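Local structure of eukaryotic translation initiation factor 4 gamma 2 (Homo sapiens, 4IUL) at residues I55-I60 with R109-S114; R225-M230 with D245-R250. The protein probably acts as a translation initiation factor of the eIF4G family, its HEAT-repeat MIF4G domain interacting with the RNA helicase eIF4A. All coordinates share one frame; numbering follows the deposited sequence.

Overall arrangement
Both contacts join helices of the single all-helical MIF4G domain, a solenoid of HEAT repeats without any strand. Contact 1 comes first along the chain and pairs helix 53-69 with helix 107-127 across an excursion that holds helix 74-87; contact 2 follows near the C-terminal end, where helix 216-227 and the turn after it meet helix 237-251. The two share no helix. Their centres are 36 Å apart, on opposite sides of the centre of the chain, and their nearest atoms remain about 24 Å apart. Each joins its own pair of helices, consistent with a HEAT-repeat solenoid that is held together by packing between neighbouring helices along its length.

Contact 1 of 2, residues I55-I60 with R109-S114; sequences ILKGVI and RRLLIS. With SO4 (sulfate ion), chain D.
Two helices of the HEAT-repeat solenoid, 53-69 and 107-127, pack here through Ile-60 and Leu-111, with a sulfate ion held above the seam by Lys-57 and Arg-110. Ile-60 makes the buried part of the contact: its terminal CD1 reaches Leu-111 CB at 3.7 Å, the two side chains crossing at about a right angle. The same methyl is 3.9 Å from Leu-112 N, so it lies against the backbone of the opposing helix as well as a side chain. Nearer the surface, the aliphatic part of Lys-57 slants across Leu-111, with CG 3.7 Å from Leu-111 CD1. The segment axes approach to 10.1 Å with N-to-C directions 38° apart, a roughly parallel pairing possible because helix 74-87 intervenes in the chain; Leu-112 also touches Cys-81 of that helix. Beyond CG the Lys-57 chain runs fully extended, carrying NZ to within 3.0 Å of sulfate O4 in a hydrogen bond. Arg-110 comes from the other helix, its chain bent at chi3 (74°), which turns the guanidinium over Leu-111, whose CG lies against one face near the rim. Arg-110 NH1 donates to sulfate O2 at 3.0 Å along a bent path (136° at the hydrogen), and NH2 adds a weak bond to that same oxygen. The sulfate, probably from the crystallisation liquor, thus accepts bonds from both helices. Lys-53 also binds the ion, while Asp-92 forms a salt bridge with Arg-110 NH1.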
loop_
_atom_site.group_PDB
_atom_site.type_symbol
_atom_site.label_atom_id
_atom_site.label_comp_id
_atom_site.label_asym_id
_atom_site.label_seq_id
_atom_site.Cartn_x
_atom_site.Cartn_y
_atom_site.Cartn_z
ATOM N N ILE A 55 -7.581 -6.839 20.111
ATOM C CA ILE A 55 -7.668 -7.822 19.046
ATOM C C ILE A 55 -7.529 -7.146 17.683
ATOM O O ILE A 55 -6.912 -7.709 16.771
ATOM C CB ILE A 55 -8.994 -8.615 19.145
ATOM C CG1 ILE A 55 -8.919 -9.566 20.343
ATOM C CG2 ILE A 55 -9.247 -9.397 17.880
ATOM C CD1 ILE A 55 -10.204 -10.287 20.644
ATOM N N LEU A 56 -8.088 -5.941 17.540
ATOM C CA LEU A 56 -7.972 -5.212 16.270
ATOM C C LEU A 56 -6.501 -4.914 15.938
ATOM O O LEU A 56 -6.071 -5.067 14.784
ATOM C CB LEU A 56 -8.761 -3.895 16.318
ATOM C CG LEU A 56 -10.292 -3.952 16.340
ATOM C CD1 LEU A 56 -10.861 -2.527 16.368
ATOM C CD2 LEU A 56 -10.796 -4.702 15.111
ATOM N N LYS A 57 -5.729 -4.504 16.946
ATOM C CA LYS A 57 -4.311 -4.185 16.737
ATOM C C LYS A 57 -3.518 -5.358 16.169
ATOM O O LYS A 57 -2.674 -5.171 15.295
ATOM C CB LYS A 57 -3.641 -3.732 18.040
ATOM C CG LYS A 57 -4.033 -2.340 18.524
ATOM C CD LYS A 57 -3.292 -1.995 19.815
ATOM C CE LYS A 57 -3.667 -0.617 20.303
ATOM N NZ LYS A 57 -3.043 -0.327 21.607
ATOM N N GLY A 58 -3.786 -6.557 16.678
ATOM C CA GLY A 58 -3.091 -7.743 16.200
ATOM C C GLY A 58 -3.524 -8.114 14.792
ATOM O O GLY A 58 -2.690 -8.372 13.919
ATOM N N VAL A 59 -4.834 -8.145 14.572
ATOM C CA VAL A 59 -5.378 -8.455 13.254
ATOM C C VAL A 59 -4.726 -7.588 12.173
ATOM O O VAL A 59 -4.318 -8.094 11.132
ATOM C CB VAL A 59 -6.909 -8.232 13.213
ATOM C CG1 VAL A 59 -7.420 -8.351 11.769
ATOM C CG2 VAL A 59 -7.603 -9.246 14.113
ATOM N N ILE A 60 -4.632 -6.284 12.424
ATOM C CA ILE A 60 -4.023 -5.353 11.463
ATOM C C ILE A 60 -2.547 -5.672 11.249
ATOM O O ILE A 60 -2.041 -5.608 10.125
ATOM C CB ILE A 60 -4.173 -3.882 11.940
ATOM C CG1 ILE A 60 -5.647 -3.463 11.856
ATOM C CG2 ILE A 60 -3.307 -2.957 11.096
ATOM C CD1 ILE A 60 -5.962 -2.149 12.541
ATOM N N ARG A 109 -10.081 2.024 11.388
ATOM C CA ARG A 109 -9.575 2.954 10.378
ATOM C C ARG A 109 -8.350 3.728 10.828
ATOM O O ARG A 109 -7.401 3.880 10.065
ATOM C CB ARG A 109 -10.672 3.938 9.941
ATOM C CG ARG A 109 -11.774 3.319 9.068
ATOM C CD ARG A 109 -12.811 4.364 8.682
ATOM N NE ARG A 109 -13.948 3.809 7.954
ATOM C CZ ARG A 109 -13.930 3.473 6.666
ATOM N NH1 ARG A 109 -12.829 3.634 5.949
ATOM N NH2 ARG A 109 -15.021 2.981 6.093
ATOM N N ARG A 110 -8.381 4.210 12.065
ATOM C CA ARG A 110 -7.284 4.977 12.646
ATOM C C ARG A 110 -5.993 4.165 12.816
ATOM O O ARG A 110 -4.911 4.636 12.487
ATOM C CB ARG A 110 -7.725 5.541 14.005
ATOM C CG ARG A 110 -6.595 6.045 14.895
ATOM C CD ARG A 110 -7.134 6.691 16.171
ATOM N NE ARG A 110 -7.655 5.732 17.149
ATOM C CZ ARG A 110 -6.895 4.970 17.930
ATOM N NH1 ARG A 110 -7.456 4.129 18.796
ATOM N NH2 ARG A 110 -5.572 5.046 17.851
ATOM N N LEU A 111 -6.101 2.947 13.327
ATOM C CA LEU A 111 -4.910 2.123 13.523
ATOM C C LEU A 111 -4.329 1.589 12.207
ATOM O O LEU A 111 -3.125 1.333 12.116
ATOM C CB LEU A 111 -5.218 0.962 14.479
ATOM C CG LEU A 111 -5.605 1.328 15.926
ATOM C CD1 LEU A 111 -6.056 0.068 16.668
ATOM C CD2 LEU A 111 -4.423 1.984 16.661
ATOM N N LEU A 112 -5.170 1.431 11.186
ATOM C CA LEU A 112 -4.688 0.933 9.895
ATOM C C LEU A 112 -3.765 1.999 9.278
ATOM O O LEU A 112 -2.642 1.707 8.850
ATOM C CB LEU A 112 -5.863 0.659 8.937
ATOM C CG LEU A 112 -5.716 -0.459 7.893
ATOM C CD1 LEU A 112 -6.649 -0.195 6.713
ATOM C CD2 LEU A 112 -4.290 -0.545 7.407
ATOM N N ILE A 113 -4.255 3.234 9.231
ATOM C CA ILE A 113 -3.483 4.340 8.671
ATOM C C ILE A 113 -2.139 4.428 9.384
ATOM O O ILE A 113 -1.090 4.546 8.751
ATOM C CB ILE A 113 -4.247 5.685 8.828
ATOM C CG1 ILE A 113 -5.376 5.754 7.796
ATOM C CG2 ILE A 113 -3.280 6.868 8.684
ATOM C CD1 ILE A 113 -6.389 6.845 8.057
ATOM N N SER A 114 -2.191 4.356 10.711
ATOM C CA SER A 114 -1.001 4.426 11.545
ATOM C C SER A 114 0.012 3.327 11.220
ATOM O O SER A 114 1.203 3.596 11.117
ATOM C CB SER A 114 -1.399 4.340 13.017
ATOM O OG SER A 114 -0.263 4.166 13.836
HETATM S S SO4 D . -4.140 3.392 21.267
HETATM O O1 SO4 D . -3.306 4.501 21.766
HETATM O O2 SO4 D . -5.506 3.878 21.009
HETATM O O3 SO4 D . -3.556 2.872 20.020
HETATM O O4 SO4 D . -4.187 2.318 22.277
#

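Contact 2 of 2, residues R225-M230 with D245-R250; sequences RMCSLM and DTVELR
With CG set beside its backbone N (chi1 -77°) and the chain bending only at chi3 (80°), Met-226 of helix 216-227 reaches across to helix 237-251 and lays its CE methyl against Thr-246. CE touches Thr-246 CG2 at 3.7 Å, the two side chains crossing at about a right angle. At Val-247 the chi1 of 160° places both methyls toward the first helix. Its CG1 lies 3.9 Å from Cys-227 SG. The other methyl, Val-247 CG2, sits 4.2 Å from Met-226 CB. Val-247 thus rests between the root of Met-226 and the thiol of Cys-227, and Phe-223, a turn earlier on helix 216-227, continues its apolar surroundings. This is packing of consecutive helices in the HEAT-repeat solenoid, made just where the first helix ends. Ser-228 leaves the helical conformation there, and its OG donates to Arg-225 O at 3.0 Å from above the carbonyl plane. Thr-246 turns its hydroxyl to Leu-242 O within its own helix, which satisfies the buried OG1 and presents CG2 to the methionine. No hydrogen bond crosses between the segments, so their direct association rests on methyl and sulfur contacts rather than on polar pairing.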
loop_
_atom_site.group_PDB
_atom_site.type_symbol
_atom_site.label_atom_id
_atom_site.label_comp_id
_atom_site.label_asym_id
_atom_site.label_seq_id
_atom_site.Cartn_x
_atom_site.Cartn_y
_atom_site.Cartn_z
ATOM N N ARG A 225 8.728 15.636 -15.176
ATOM C CA ARG A 225 9.794 14.684 -14.925
ATOM C C ARG A 225 9.569 13.398 -15.731
ATOM O O ARG A 225 10.522 12.804 -16.235
ATOM C CB ARG A 225 9.842 14.393 -13.423
ATOM C CG ARG A 225 10.675 13.206 -12.993
ATOM C CD ARG A 225 12.153 13.406 -13.234
ATOM N NE ARG A 225 12.919 12.333 -12.604
ATOM C CZ ARG A 225 14.222 12.139 -12.772
ATOM N NH1 ARG A 225 14.921 12.946 -13.560
ATOM N NH2 ARG A 225 14.823 11.136 -12.150
ATOM N N MET A 226 8.307 12.989 -15.865
ATOM C CA MET A 226 7.951 11.779 -16.604
ATOM C C MET A 226 8.148 11.917 -18.113
ATOM O O MET A 226 8.566 10.962 -18.777
ATOM C CB MET A 226 6.495 11.384 -16.319
ATOM C CG MET A 226 6.268 10.700 -14.966
ATOM S SD MET A 226 4.534 10.646 -14.433
ATOM C CE MET A 226 3.877 9.262 -15.372
ATOM N N CYS A 227 7.836 13.095 -18.652
ATOM C CA CYS A 227 7.983 13.359 -20.082
ATOM C C CYS A 227 9.447 13.364 -20.495
ATOM O O CYS A 227 9.780 12.972 -21.612
ATOM C CB CYS A 227 7.360 14.709 -20.456
ATOM S SG CYS A 227 5.560 14.720 -20.591
ATOM N N SER A 228 10.318 13.808 -19.592
ATOM C CA SER A 228 11.746 13.866 -19.883
ATOM C C SER A 228 12.460 12.548 -19.595
ATOM O O SER A 228 13.668 12.536 -19.358
ATOM C CB SER A 228 12.407 14.989 -19.077
ATOM O OG SER A 228 12.323 14.736 -17.687
ATOM N N LEU A 229 11.709 11.447 -19.614
ATOM C CA LEU A 229 12.262 10.118 -19.361
ATOM C C LEU A 229 11.679 9.094 -20.331
ATOM O O LEU A 229 12.244 8.012 -20.515
ATOM C CB LEU A 229 11.963 9.655 -17.927
ATOM C CG LEU A 229 12.554 10.389 -16.719
ATOM C CD1 LEU A 229 12.062 9.721 -15.443
ATOM C CD2 LEU A 229 14.072 10.368 -16.772
ATOM N N MET A 230 10.547 9.425 -20.943
ATOM C CA MET A 230 9.909 8.505 -21.876
ATOM C C MET A 230 10.620 8.465 -23.219
ATOM O O MET A 230 10.256 7.682 -24.096
ATOM C CB MET A 230 8.437 8.871 -22.081
ATOM C CG MET A 230 8.192 10.296 -22.510
ATOM S SD MET A 230 6.443 10.575 -22.839
ATOM C CE MET A 230 6.478 10.845 -24.615
ATOM N N ASP A 245 1.825 6.340 -22.322
ATOM C CA ASP A 245 0.396 6.079 -22.214
ATOM C C ASP A 245 -0.207 6.735 -20.971
ATOM O O ASP A 245 -1.357 7.170 -20.989
ATOM C CB ASP A 245 0.123 4.572 -22.181
ATOM C CG ASP A 245 -1.365 4.250 -22.200
ATOM O OD1 ASP A 245 -2.029 4.569 -23.214
ATOM O OD2 ASP A 245 -1.871 3.687 -21.202
ATOM N N THR A 246 0.571 6.800 -19.893
ATOM C CA THR A 246 0.103 7.409 -18.653
ATOM C C THR A 246 0.003 8.925 -18.825
ATOM O O THR A 246 -1.003 9.534 -18.476
ATOM C CB THR A 246 1.055 7.078 -17.484
ATOM O OG1 THR A 246 1.070 5.661 -17.275
ATOM C CG2 THR A 246 0.596 7.762 -16.206
ATOM N N VAL A 247 1.054 9.522 -19.375
ATOM C CA VAL A 247 1.098 10.957 -19.623
ATOM C C VAL A 247 -0.068 11.416 -20.501
ATOM O O VAL A 247 -0.728 12.410 -20.198
ATOM C CB VAL A 247 2.427 11.347 -20.298
ATOM C CG1 VAL A 247 2.302 12.693 -20.984
ATOM C CG2 VAL A 247 3.527 11.401 -19.250
ATOM N N GLU A 248 -0.311 10.684 -21.584
ATOM C CA GLU A 248 -1.388 10.991 -22.517
ATOM C C GLU A 248 -2.757 10.945 -21.839
ATOM O O GLU A 248 -3.661 11.696 -22.203
ATOM C CB GLU A 248 -1.363 9.997 -23.679
ATOM C CG GLU A 248 -2.415 10.238 -24.745
ATOM C CD GLU A 248 -2.404 9.162 -25.822
ATOM O OE1 GLU A 248 -1.369 9.015 -26.512
ATOM O OE2 GLU A 248 -3.428 8.461 -25.975
ATOM N N LEU A 249 -2.906 10.058 -20.861
ATOM C CA LEU A 249 -4.167 9.919 -20.140
ATOM C C LEU A 249 -4.434 11.165 -19.300
ATOM O O LEU A 249 -5.572 11.621 -19.185
ATOM C CB LEU A 249 -4.125 8.681 -19.236
ATOM C CG LEU A 249 -5.377 8.369 -18.415
ATOM C CD1 LEU A 249 -6.560 8.170 -19.343
ATOM C CD2 LEU A 249 -5.149 7.122 -17.571
ATOM N N ARG A 250 -3.374 11.723 -18.728
ATOM C CA ARG A 250 -3.514 12.911 -17.899
ATOM C C ARG A 250 -3.810 14.135 -18.758
ATOM O O ARG A 250 -4.609 14.991 -18.374
ATOM C CB ARG A 250 -2.245 13.159 -17.084
ATOM C CG ARG A 250 -2.497 14.045 -15.889
ATOM C CD ARG A 250 -1.397 15.057 -15.680
ATOM N NE ARG A 250 -1.702 15.931 -14.552
ATOM C CZ ARG A 250 -1.116 17.103 -14.334
ATOM N NH1 ARG A 250 -0.186 17.560 -15.170
ATOM N NH2 ARG A 250 -1.463 17.818 -13.276
#